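Local coordinates for protein leucyl-trna synthetase (Plasmodium falciparum, PDB 5FOC) that probably charges tRNA(Leu) with leucine in the cytosol, this chain being the editing domain, which probably deacylates wrongly charged tRNA, at residues T139-N142 with Y146-L149; S23-S28 with D113-D118; T96-E99 with L105-K108; I298-I303 with Y333-F338. The protein carries 2 engineered substitutions. All coordinates share one frame; numbering follows the deposited sequence.

Contact 1: T139-N142 with Y146-L149; sequences TFIN and YYYL
Tyr147 reaches from the start of strand 146-152 to the end of strand 138-141 and meets Ile141 and Asn142 there. The two strands follow each other in the chain but do not pair. Even the nearest CA atoms, Asn142 CA and Tyr146 CA, are 8.3 Å apart, and the Tyr147 side chain spans the gap. Its CB directs the ring toward segment 139-142, with CG anti to the carbonyl carbon (chi1 -70°). Ile141 lies over one face of the ring, the two side chains running past each other in opposite directions. Tyr147 CG lies 4.0 Å from Ile141 CD1, and Tyr147 CD1 comes to 3.7 Å from the same methyl. That methyl sits over the ring face, 15° off the normal, in a CH-pi contact. Further out, Tyr147 CE1 and CZ meet Ile141 CG1, and the CE1 to CG1 distance is a close 3.3 Å. Asn142 O lies in the ring plane at the edge, 3.4 Å from Tyr147 CE1. At the tip, Tyr147 OH accepts a hydrogen bond from Asn142 N, 2.9 Å long with an angle of 160° at the hydrogen. Asn142 CB lies 3.4 Å from Tyr147 OH. The hydroxyl has a second hydrogen bond with Gly253 O. The side-chain amide of Asn142 turns elsewhere, ND2 to Ile246 O and OD1 to Asn144 N. The contact is buried in the main mixed sheet of the editing domain. Since Gly253 O can only accept, the phenol should give its proton there and take one from Asn142 N. A single buried hydroxyl thus satisfies two backbone groups while its ring face packs against Ile141.

Contact 2: S23-S28 with D113-D118; sequences SIFMNS and DFFVKD
Phe25 and Phe115 mark the closest approach of two helical segments, with Phe25 CA and Phe115 CA 9.6 Å apart. Segment 23-28 is regular helix within helix 18-35. Segment 113-118 is the end of the short helix 112-118, where the backbone widens into a pi-type turn. There Asp113 O accepts from both Lys117 N and Asp118 N. No hydrogen bond crosses between the segments, and the two rings make the contact. They form an edge-to-face pair, with centroids 4.7 Å apart and planes at 57°, so the T is tilted. Phe115 supplies the edge. Its CZ stands over the middle of the Phe25 ring and is 3.5 Å from Phe25 CG. Phe115 CE2 follows, 3.7 Å from Phe25 CD2. With CG anti to the backbone N (chi1 179°), the Phe25 ring extends toward helix 112-118. The sulfur of Met26 lies in the plane of the Phe25 ring, at its edge. Around the pair, Phe25 also touches Leu215, and Phe115 meets the ring of Tyr22 and packs on Phe21. Phe25 rests on Leu149 and Phe114 on Leu151, both of strand 146-152. This is edge-to-face aromatic packing of two helices on the main sheet of the editing domain.

Contact 3: T96-E99 with L105-K108; sequences TDFE and LKNK
Phe98 lays one face of its ring on Lys106, in the middle of helix 103-109. Lys106 CB stands almost straight above the ring centre, 3.9 Å from the centroid of the Phe98 ring and 7° off the normal. This is a CH-pi contact. The backbone side of the lysine shares it, with Lys106 CA 3.8 Å from Phe98 CE1. The aliphatic chain continues across the other half of the face. Lys106 CG is 4.1 Å from both Phe98 CD2 and Phe98 CE2. A bend at chi3 (-84°) then brings Lys106 CE back to 4.0 Å from Phe98 CD2. Leu105 adds a looser contact, its CB 4.3 Å from Phe98 CE1. No hydrogen bond joins the two segments.

In the fold, this is a loop residue packed back on the helix that comes next in the chain. An irregular stretch runs up to helix 103-109, and Phe98 folds back onto that helix. Phe98 CA and Lys106 CA are 6.9 Å apart as a result. The stretch comes shortly after residues 38-92, which are not modelled, and the contact lies at the surface of the domain.

Further out, Lys106 NZ is drawn past the ring to a salt bridge with Glu103 OE2, so the lysine gives its methylenes to Phe98 and its charge to a residue of its own helix. Glu99 N bonds to Glu102 OE1, and Thr96 bonds to Ile214 through both backbone and side chain. Leu105 packs on Lys172 and Ile176 of helix 172-178.

Contact 4: I298-I303 with Y333-F338; sequences IELPEI and YKKQYF
Van der Waals packing of strand 298-299 and the turn beside it against a helix makes this contact, which is mostly buried at one end of the editing domain. Ile298 and Leu300 meet Gln336 and Lys335 of helix 325-339. Strand 298-299 pairs antiparallel with strand 341-342, which follows that helix. The helix therefore leads into one strand of the two-stranded sheet and packs against the other. Residues Leu300 to Ile303 form a type II beta turn, closed by Ile303 N to Leu300 O at 3.1 Å.

Leu300 straddles the lysine with both methyls. Its CD1 is 4.0 Å from Lys335 CG. Leu300 CD2 rests 3.7 Å from Lys335 O and 4.1 Å from Gln336 CA. Ile298 crosses Gln336 at about a right angle. Its CD1 lies 3.7 Å from Gln336 OE1, and its CG2 is 4.1 Å from Gln336 CG. Gln336 extends beyond CG (chi2 178°), which sets its amide beside the Ile298 CD1 methyl.

The polar ends find partners elsewhere. Lys335 NZ makes a salt bridge to Glu339. Gln336 NE2 bonds to Asp261 O and Thr307 OG1, and Gln336 OE1 takes a bond from Lys129 NZ. Lys335 thus gives its methylenes to Leu300, while Gln336 meets Ile298 with both its CG and its amide. Three bonds hold that buried amide and restrict its rotation.

In the fold
Contacts 1, 2 and 4 are buried or largely so, whereas contact 3 lies at the surface. Contact 1 is nearest the centre of the chain. Strand 146-152 carries one of its segments and is also packed on by contact 2, with Leu149 CD2 3.6 Å from Phe25 CD2. Helices 103-109 and 112-118, of contacts 3 and 2, follow each other in the chain, and a salt bridge from Lys108 NZ to Asp118 OD2 (3.2 Å) links them. Contact 4 is remote, its centre about 43 Å from that of contact 2, across the chain's centre. A hydrogen bond crosses only contact 1. Contact 2 is purely aromatic, while contacts 3 and 4 use lysine methylenes as apolar surface.

Contact 1: T139-N142 with Y146-L149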
loop_
_atom_site.group_PDB
_atom_site.type_symbol
_atom_site.label_atom_id
_atom_site.label_comp_id
_atom_site.label_asym_id
_atom_site.label_seq_id
_atom_site.Cartn_x
_atom_site.Cartn_y
_atom_site.Cartn_z
ATOM N N THR A 139 -4.592 -4.457 3.164
ATOM C CA THR A 139 -3.458 -3.584 2.869
ATOM C C THR A 139 -2.675 -3.421 4.155
ATOM O O THR A 139 -3.189 -3.068 5.181
ATOM C CB THR A 139 -3.973 -2.210 2.352
ATOM O OG1 THR A 139 -4.645 -2.398 1.107
ATOM C CG2 THR A 139 -2.835 -1.197 2.255
ATOM N N PHE A 140 -1.374 -3.695 4.124
ATOM C CA PHE A 140 -0.565 -3.550 5.307
ATOM C C PHE A 140 0.257 -2.255 5.325
ATOM O O PHE A 140 0.744 -1.785 4.265
ATOM C CB PHE A 140 0.463 -4.675 5.464
ATOM C CG PHE A 140 -0.078 -6.035 5.747
ATOM C CD1 PHE A 140 -0.856 -6.297 6.888
ATOM C CD2 PHE A 140 0.308 -7.117 4.944
ATOM C CE1 PHE A 140 -1.261 -7.619 7.173
ATOM C CE2 PHE A 140 -0.085 -8.400 5.226
ATOM C CZ PHE A 140 -0.900 -8.654 6.335
ATOM N N ILE A 141 0.359 -1.702 6.528
ATOM C CA ILE A 141 1.102 -0.474 6.810
ATOM C C ILE A 141 1.850 -0.629 8.112
ATOM O O ILE A 141 1.479 -1.441 8.954
ATOM C CB ILE A 141 0.149 0.746 6.835
ATOM C CG1 ILE A 141 0.868 2.050 6.636
ATOM C CG2 ILE A 141 -0.670 0.787 8.111
ATOM C CD1 ILE A 141 -0.035 3.237 6.316
ATOM N N ASN A 142 2.982 0.076 8.255
ATOM C CA ASN A 142 3.671 0.019 9.521
ATOM C C ASN A 142 3.039 1.001 10.487
ATOM O O ASN A 142 3.110 2.182 10.237
ATOM C CB ASN A 142 5.170 0.291 9.341
ATOM C CG ASN A 142 5.970 0.060 10.607
ATOM O OD1 ASN A 142 5.539 0.324 11.715
ATOM N ND2 ASN A 142 7.179 -0.450 10.431
ATOM N N TYR A 146 5.783 7.109 10.396
ATOM C CA TYR A 146 5.157 8.170 9.650
ATOM C C TYR A 146 5.017 7.901 8.156
ATOM O O TYR A 146 5.907 7.393 7.489
ATOM C CB TYR A 146 5.927 9.462 9.838
ATOM C CG TYR A 146 5.732 10.099 11.176
ATOM C CD1 TYR A 146 4.513 10.683 11.492
ATOM C CD2 TYR A 146 6.748 10.184 12.108
ATOM C CE1 TYR A 146 4.313 11.276 12.720
ATOM C CE2 TYR A 146 6.568 10.799 13.336
ATOM C CZ TYR A 146 5.318 11.359 13.617
ATOM O OH TYR A 146 5.151 11.970 14.815
ATOM N N TYR A 147 3.869 8.273 7.615
ATOM C CA TYR A 147 3.660 8.263 6.179
ATOM C C TYR A 147 3.393 9.669 5.700
ATOM O O TYR A 147 2.782 10.476 6.420
ATOM C CB TYR A 147 2.561 7.265 5.765
ATOM C CG TYR A 147 3.006 5.844 5.959
ATOM C CD1 TYR A 147 2.964 5.244 7.215
ATOM C CD2 TYR A 147 3.578 5.120 4.899
ATOM C CE1 TYR A 147 3.412 3.952 7.408
ATOM C CE2 TYR A 147 3.979 3.822 5.079
ATOM C CZ TYR A 147 3.939 3.244 6.326
ATOM O OH TYR A 147 4.407 1.963 6.520
ATOM N N TYR A 148 3.783 9.952 4.467
ATOM C CA TYR A 148 3.674 11.260 3.878
ATOM C C TYR A 148 2.568 11.291 2.829
ATOM O O TYR A 148 2.331 10.346 2.136
ATOM C CB TYR A 148 5.044 11.665 3.235
ATOM C CG TYR A 148 6.066 11.965 4.294
ATOM C CD1 TYR A 148 6.627 10.928 5.055
ATOM C CD2 TYR A 148 6.490 13.266 4.547
ATOM C CE1 TYR A 148 7.582 11.185 6.034
ATOM C CE2 TYR A 148 7.482 13.530 5.503
ATOM C CZ TYR A 148 8.008 12.487 6.248
ATOM O OH TYR A 148 8.969 12.720 7.213
ATOM N N LEU A 149 1.888 12.443 2.765
ATOM C CA LEU A 149 0.859 12.686 1.753
ATOM C C LEU A 149 1.429 13.750 0.819
ATOM O O LEU A 149 1.836 14.808 1.284
ATOM C CB LEU A 149 -0.470 13.231 2.391
ATOM C CG LEU A 149 -1.295 12.146 3.057
ATOM C CD1 LEU A 149 -0.649 11.459 4.230
ATOM C CD2 LEU A 149 -2.566 12.847 3.517
#

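Contact 2: S23-S28 with D113-D118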
loop_
_atom_site.group_PDB
_atom_site.type_symbol
_atom_site.label_atom_id
_atom_site.label_comp_id
_atom_site.label_asym_id
_atom_site.label_seq_id
_atom_site.Cartn_x
_atom_site.Cartn_y
_atom_site.Cartn_z
ATOM N N SER A 23 -11.337 13.405 7.715
ATOM C CA SER A 23 -11.348 13.581 9.186
ATOM C C SER A 23 -9.958 13.286 9.787
ATOM O O SER A 23 -9.457 14.048 10.618
ATOM C CB SER A 23 -12.348 12.660 9.855
ATOM O OG SER A 23 -13.609 12.959 9.356
ATOM N N ILE A 24 -9.381 12.162 9.353
ATOM C CA ILE A 24 -8.033 11.786 9.790
ATOM C C ILE A 24 -7.019 12.892 9.439
ATOM O O ILE A 24 -6.262 13.327 10.312
ATOM C CB ILE A 24 -7.601 10.407 9.217
ATOM C CG1 ILE A 24 -8.460 9.257 9.764
ATOM C CG2 ILE A 24 -6.104 10.140 9.502
ATOM C CD1 ILE A 24 -8.353 7.962 8.967
ATOM N N PHE A 25 -7.112 13.403 8.222
ATOM C CA PHE A 25 -6.247 14.469 7.714
ATOM C C PHE A 25 -6.345 15.710 8.589
ATOM O O PHE A 25 -5.350 16.268 9.067
ATOM C CB PHE A 25 -6.541 14.710 6.228
ATOM C CG PHE A 25 -5.736 15.803 5.573
ATOM C CD1 PHE A 25 -5.982 17.145 5.772
ATOM C CD2 PHE A 25 -4.624 15.452 4.780
ATOM C CE1 PHE A 25 -5.235 18.150 5.168
ATOM C CE2 PHE A 25 -3.895 16.453 4.180
ATOM C CZ PHE A 25 -4.131 17.769 4.390
ATOM N N MET A 26 -7.577 16.208 8.826
ATOM C CA MET A 26 -7.731 17.421 9.596
ATOM C C MET A 26 -7.405 17.222 11.073
ATOM O O MET A 26 -6.935 18.147 11.725
ATOM C CB MET A 26 -9.182 17.996 9.420
ATOM C CG MET A 26 -9.433 18.468 7.998
ATOM S SD MET A 26 -8.212 19.646 7.343
ATOM C CE MET A 26 -8.105 20.876 8.638
ATOM N N ASN A 27 -7.644 16.019 11.599
ATOM C CA ASN A 27 -7.220 15.710 12.968
ATOM C C ASN A 27 -5.690 15.881 13.113
ATOM O O ASN A 27 -5.212 16.473 14.086
ATOM C CB ASN A 27 -7.619 14.276 13.390
ATOM C CG ASN A 27 -9.104 14.145 13.692
ATOM O OD1 ASN A 27 -9.776 15.135 13.938
ATOM N ND2 ASN A 27 -9.620 12.912 13.662
ATOM N N SER A 28 -4.970 15.424 12.087
ATOM C CA SER A 28 -3.483 15.543 12.040
ATOM C C SER A 28 -3.008 16.973 11.898
ATOM O O SER A 28 -2.049 17.385 12.589
ATOM C CB SER A 28 -2.926 14.652 10.937
ATOM O OG SER A 28 -3.203 13.314 11.291
ATOM N N ASP A 113 -13.977 19.048 -0.165
ATOM C CA ASP A 113 -14.040 18.950 -1.642
ATOM C C ASP A 113 -12.694 18.435 -2.196
ATOM O O ASP A 113 -12.664 17.728 -3.182
ATOM C CB ASP A 113 -14.313 20.304 -2.302
ATOM C CG ASP A 113 -15.777 20.755 -2.245
ATOM O OD1 ASP A 113 -16.672 19.933 -1.970
ATOM O OD2 ASP A 113 -15.986 21.951 -2.524
ATOM N N PHE A 114 -11.617 18.805 -1.538
ATOM C CA PHE A 114 -10.313 18.357 -2.027
ATOM C C PHE A 114 -10.182 16.841 -2.048
ATOM O O PHE A 114 -9.608 16.275 -2.990
ATOM C CB PHE A 114 -9.213 18.952 -1.188
ATOM C CG PHE A 114 -7.868 18.947 -1.848
ATOM C CD1 PHE A 114 -7.615 19.774 -2.929
ATOM C CD2 PHE A 114 -6.864 18.163 -1.361
ATOM C CE1 PHE A 114 -6.361 19.861 -3.512
ATOM C CE2 PHE A 114 -5.606 18.194 -1.966
ATOM C CZ PHE A 114 -5.364 19.042 -3.041
ATOM N N PHE A 115 -10.690 16.170 -1.016
ATOM C CA PHE A 115 -10.612 14.729 -0.856
ATOM C C PHE A 115 -11.767 13.967 -1.495
ATOM O O PHE A 115 -11.597 12.779 -1.810
ATOM C CB PHE A 115 -10.521 14.386 0.613
ATOM C CG PHE A 115 -9.378 15.055 1.282
ATOM C CD1 PHE A 115 -9.461 16.371 1.731
ATOM C CD2 PHE A 115 -8.168 14.386 1.416
ATOM C CE1 PHE A 115 -8.354 17.005 2.308
ATOM C CE2 PHE A 115 -7.067 15.007 1.999
ATOM C CZ PHE A 115 -7.135 16.304 2.431
ATOM N N VAL A 116 -12.931 14.618 -1.641
ATOM C CA VAL A 116 -14.124 13.988 -2.223
ATOM C C VAL A 116 -14.289 14.270 -3.732
ATOM O O VAL A 116 -14.640 13.375 -4.492
ATOM C CB VAL A 116 -15.420 14.418 -1.474
ATOM C CG1 VAL A 116 -16.653 13.802 -2.140
ATOM C CG2 VAL A 116 -15.338 13.991 -0.025
ATOM N N LYS A 117 -14.076 15.515 -4.153
ATOM C CA LYS A 117 -14.319 15.909 -5.538
ATOM C C LYS A 117 -13.039 16.090 -6.352
ATOM O O LYS A 117 -12.973 15.630 -7.494
ATOM C CB LYS A 117 -15.118 17.192 -5.569
ATOM C CG LYS A 117 -16.549 17.062 -5.036
ATOM C CD LYS A 117 -17.365 18.247 -5.517
ATOM C CE LYS A 117 -18.638 18.451 -4.721
ATOM N NZ LYS A 117 -19.181 19.766 -5.122
ATOM N N ASP A 118 -12.023 16.727 -5.773
ATOM C CA ASP A 118 -10.945 17.281 -6.571
ATOM C C ASP A 118 -9.881 16.193 -6.869
ATOM O O ASP A 118 -9.380 16.125 -8.002
ATOM C CB ASP A 118 -10.232 18.462 -5.853
ATOM C CG ASP A 118 -11.102 19.729 -5.691
ATOM O OD1 ASP A 118 -12.183 19.838 -6.309
ATOM O OD2 ASP A 118 -10.666 20.650 -4.924
#

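Contact 3: T96-E99 with L105-K108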
loop_
_atom_site.group_PDB
_atom_site.type_symbol
_atom_site.label_atom_id
_atom_site.label_comp_id
_atom_site.label_asym_id
_atom_site.label_seq_id
_atom_site.Cartn_x
_atom_site.Cartn_y
_atom_site.Cartn_z
ATOM N N THR A 96 4.225 21.140 4.484
ATOM C CA THR A 96 4.866 22.308 3.901
ATOM C C THR A 96 4.060 23.570 4.298
ATOM O O THR A 96 2.831 23.640 4.106
ATOM C CB THR A 96 4.956 22.161 2.388
ATOM O OG1 THR A 96 5.714 20.972 2.039
ATOM C CG2 THR A 96 5.547 23.426 1.737
ATOM N N ASP A 97 4.747 24.540 4.903
ATOM C CA ASP A 97 4.113 25.780 5.316
ATOM C C ASP A 97 3.558 26.560 4.126
ATOM O O ASP A 97 4.132 26.569 3.033
ATOM C CB ASP A 97 5.088 26.666 6.086
ATOM C CG ASP A 97 5.477 26.070 7.411
ATOM O OD1 ASP A 97 6.375 25.208 7.437
ATOM O OD2 ASP A 97 4.853 26.445 8.424
ATOM N N PHE A 98 2.432 27.211 4.362
ATOM C CA PHE A 98 1.820 28.092 3.384
ATOM C C PHE A 98 2.358 29.496 3.580
ATOM O O PHE A 98 2.373 30.012 4.691
ATOM C CB PHE A 98 0.290 28.066 3.501
ATOM C CG PHE A 98 -0.299 26.746 3.149
ATOM C CD1 PHE A 98 -0.607 26.441 1.839
ATOM C CD2 PHE A 98 -0.491 25.779 4.125
ATOM C CE1 PHE A 98 -1.147 25.198 1.509
ATOM C CE2 PHE A 98 -1.021 24.536 3.807
ATOM C CZ PHE A 98 -1.345 24.240 2.495
ATOM N N GLU A 99 2.811 30.084 2.478
ATOM C CA GLU A 99 3.384 31.418 2.430
ATOM C C GLU A 99 2.286 32.487 2.462
ATOM O O GLU A 99 1.060 32.184 2.316
ATOM C CB GLU A 99 4.230 31.571 1.160
ATOM C CG GLU A 99 5.335 30.529 0.970
ATOM C CD GLU A 99 6.556 30.771 1.835
ATOM O OE1 GLU A 99 6.880 31.946 2.118
ATOM O OE2 GLU A 99 7.211 29.778 2.217
ATOM N N LEU A 105 -4.955 28.659 -1.491
ATOM C CA LEU A 105 -4.433 27.295 -1.634
ATOM C C LEU A 105 -4.737 26.457 -0.396
ATOM O O LEU A 105 -5.226 25.332 -0.518
ATOM C CB LEU A 105 -2.917 27.281 -1.863
ATOM C CG LEU A 105 -2.370 27.996 -3.095
ATOM C CD1 LEU A 105 -0.894 27.649 -3.292
ATOM C CD2 LEU A 105 -3.144 27.647 -4.353
ATOM N N LYS A 106 -4.436 27.021 0.778
ATOM C CA LYS A 106 -4.702 26.382 2.035
ATOM C C LYS A 106 -6.193 26.061 2.102
ATOM O O LYS A 106 -6.545 24.912 2.337
ATOM C CB LYS A 106 -4.272 27.260 3.217
ATOM C CG LYS A 106 -4.494 26.628 4.592
ATOM C CD LYS A 106 -4.505 27.671 5.709
ATOM C CE LYS A 106 -3.124 28.010 6.187
ATOM N NZ LYS A 106 -3.217 28.969 7.320
ATOM N N ASN A 107 -7.059 27.062 1.872
ATOM C CA ASN A 107 -8.504 26.864 1.918
ATOM C C ASN A 107 -9.040 25.815 0.923
ATOM O O ASN A 107 -10.081 25.196 1.170
ATOM C CB ASN A 107 -9.228 28.197 1.662
ATOM C CG ASN A 107 -9.112 29.186 2.814
ATOM O OD1 ASN A 107 -8.714 28.838 3.924
ATOM N ND2 ASN A 107 -9.439 30.460 2.534
ATOM N N LYS A 108 -8.331 25.634 -0.197
ATOM C CA LYS A 108 -8.680 24.638 -1.200
ATOM C C LYS A 108 -8.297 23.222 -0.748
ATOM O O LYS A 108 -9.037 22.267 -0.982
ATOM C CB LYS A 108 -8.000 24.976 -2.536
ATOM C CG LYS A 108 -8.388 24.104 -3.729
ATOM C CD LYS A 108 -7.603 24.503 -4.984
ATOM C CE LYS A 108 -8.215 24.026 -6.309
ATOM N NZ LYS A 108 -8.623 22.594 -6.329
#

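Contact 4: I298-I303 with Y333-F338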
loop_
_atom_site.group_PDB
_atom_site.type_symbol
_atom_site.label_atom_id
_atom_site.label_comp_id
_atom_site.label_asym_id
_atom_site.label_seq_id
_atom_site.Cartn_x
_atom_site.Cartn_y
_atom_site.Cartn_z
ATOM N N ILE A 298 -1.786 -18.771 -7.311
ATOM C CA ILE A 298 -0.588 -19.561 -7.713
ATOM C C ILE A 298 -0.673 -20.956 -7.105
ATOM O O ILE A 298 -0.789 -21.099 -5.887
ATOM C CB ILE A 298 0.754 -18.913 -7.279
ATOM C CG1 ILE A 298 0.947 -17.538 -7.920
ATOM C CG2 ILE A 298 1.955 -19.789 -7.745
ATOM C CD1 ILE A 298 2.068 -16.708 -7.349
ATOM N N GLU A 299 -0.525 -21.973 -7.954
ATOM C CA GLU A 299 -0.422 -23.340 -7.487
ATOM C C GLU A 299 0.996 -23.876 -7.771
ATOM O O GLU A 299 1.626 -23.526 -8.771
ATOM C CB GLU A 299 -1.463 -24.250 -8.104
ATOM C CG GLU A 299 -1.409 -24.451 -9.600
ATOM C CD GLU A 299 -2.308 -25.583 -10.053
ATOM O OE1 GLU A 299 -3.068 -26.125 -9.220
ATOM O OE2 GLU A 299 -2.273 -25.919 -11.249
ATOM N N LEU A 300 1.496 -24.683 -6.859
ATOM C CA LEU A 300 2.797 -25.309 -7.043
ATOM C C LEU A 300 2.502 -26.770 -7.288
ATOM O O LEU A 300 1.609 -27.342 -6.636
ATOM C CB LEU A 300 3.698 -25.124 -5.830
ATOM C CG LEU A 300 4.392 -23.755 -5.766
ATOM C CD1 LEU A 300 5.109 -23.597 -4.454
ATOM C CD2 LEU A 300 5.352 -23.600 -6.927
ATOM N N PRO A 301 3.209 -27.365 -8.259
ATOM C CA PRO A 301 3.027 -28.798 -8.510
ATOM C C PRO A 301 3.253 -29.610 -7.228
ATOM O O PRO A 301 4.115 -29.270 -6.432
ATOM C CB PRO A 301 4.111 -29.106 -9.558
ATOM C CG PRO A 301 4.453 -27.795 -10.158
ATOM C CD PRO A 301 4.312 -26.800 -9.058
ATOM N N GLU A 302 2.406 -30.597 -6.981
ATOM C CA GLU A 302 2.530 -31.476 -5.794
ATOM C C GLU A 302 2.223 -30.825 -4.437
ATOM O O GLU A 302 2.162 -31.534 -3.441
ATOM C CB GLU A 302 3.900 -32.187 -5.749
ATOM C CG GLU A 302 4.334 -32.766 -7.103
ATOM C CD GLU A 302 4.930 -34.162 -7.045
ATOM O OE1 GLU A 302 4.637 -34.938 -6.104
ATOM O OE2 GLU A 302 5.681 -34.496 -7.983
ATOM N N ILE A 303 2.021 -29.501 -4.407
ATOM C CA ILE A 303 1.651 -28.761 -3.197
ATOM C C ILE A 303 0.200 -28.289 -3.334
ATOM O O ILE A 303 -0.617 -28.506 -2.434
ATOM C CB ILE A 303 2.594 -27.547 -2.991
ATOM C CG1 ILE A 303 4.073 -27.975 -3.042
ATOM C CG2 ILE A 303 2.310 -26.828 -1.682
ATOM C CD1 ILE A 303 4.454 -29.077 -2.075
ATOM N N TYR A 333 9.316 -17.224 -2.835
ATOM C CA TYR A 333 9.300 -16.311 -3.967
ATOM C C TYR A 333 9.910 -16.943 -5.212
ATOM O O TYR A 333 9.346 -16.891 -6.298
ATOM C CB TYR A 333 10.000 -15.015 -3.585
ATOM C CG TYR A 333 10.287 -14.035 -4.691
ATOM C CD1 TYR A 333 9.351 -13.117 -5.127
ATOM C CD2 TYR A 333 11.570 -13.995 -5.273
ATOM C CE1 TYR A 333 9.647 -12.207 -6.126
ATOM C CE2 TYR A 333 11.891 -13.079 -6.279
ATOM C CZ TYR A 333 10.930 -12.170 -6.696
ATOM O OH TYR A 333 11.190 -11.251 -7.692
ATOM N N LYS A 334 11.113 -17.532 -5.027
ATOM C CA LYS A 334 11.857 -18.150 -6.162
ATOM C C LYS A 334 11.125 -19.404 -6.690
ATOM O O LYS A 334 10.956 -19.610 -7.883
ATOM C CB LYS A 334 13.305 -18.416 -5.712
ATOM C CG LYS A 334 14.187 -17.171 -5.836
ATOM C CD LYS A 334 15.645 -17.452 -5.453
ATOM C CE LYS A 334 16.414 -16.161 -5.126
ATOM N NZ LYS A 334 15.980 -15.491 -3.857
ATOM N N LYS A 335 10.538 -20.165 -5.770
ATOM C CA LYS A 335 9.828 -21.368 -6.152
ATOM C C LYS A 335 8.559 -21.051 -6.943
ATOM O O LYS A 335 8.285 -21.655 -7.960
ATOM C CB LYS A 335 9.487 -22.198 -4.924
ATOM C CG LYS A 335 9.017 -23.598 -5.244
ATOM C CD LYS A 335 9.177 -24.505 -4.036
ATOM C CE LYS A 335 8.638 -25.897 -4.299
ATOM N NZ LYS A 335 9.502 -26.696 -5.207
ATOM N N GLN A 336 7.731 -20.143 -6.421
ATOM C CA GLN A 336 6.586 -19.678 -7.220
ATOM C C GLN A 336 6.971 -19.125 -8.608
ATOM O O GLN A 336 6.321 -19.417 -9.611
ATOM C CB GLN A 336 5.823 -18.610 -6.440
ATOM C CG GLN A 336 5.114 -19.150 -5.207
ATOM C CD GLN A 336 4.408 -18.037 -4.456
ATOM O OE1 GLN A 336 4.677 -16.843 -4.691
ATOM N NE2 GLN A 336 3.510 -18.414 -3.536
ATOM N N TYR A 337 8.096 -18.389 -8.676
ATOM C CA TYR A 337 8.457 -17.715 -9.907
ATOM C C TYR A 337 8.837 -18.797 -10.912
ATOM O O TYR A 337 8.320 -18.831 -12.027
ATOM C CB TYR A 337 9.610 -16.731 -9.654
ATOM C CG TYR A 337 10.124 -15.963 -10.860
ATOM C CD1 TYR A 337 9.282 -15.218 -11.679
ATOM C CD2 TYR A 337 11.485 -15.965 -11.160
ATOM C CE1 TYR A 337 9.771 -14.494 -12.748
ATOM C CE2 TYR A 337 11.998 -15.258 -12.245
ATOM C CZ TYR A 337 11.148 -14.511 -13.040
ATOM O OH TYR A 337 11.601 -13.825 -14.129
ATOM N N PHE A 338 9.741 -19.704 -10.508
ATOM C CA PHE A 338 10.175 -20.712 -11.458
ATOM C C PHE A 338 9.254 -21.911 -11.679
ATOM O O PHE A 338 9.393 -22.591 -12.699
ATOM C CB PHE A 338 11.575 -21.207 -11.075
ATOM C CG PHE A 338 12.664 -20.177 -11.310
ATOM C CD1 PHE A 338 13.055 -19.860 -12.589
ATOM C CD2 PHE A 338 13.268 -19.511 -10.257
ATOM C CE1 PHE A 338 14.051 -18.922 -12.830
ATOM C CE2 PHE A 338 14.266 -18.557 -10.482
ATOM C CZ PHE A 338 14.638 -18.255 -11.782
#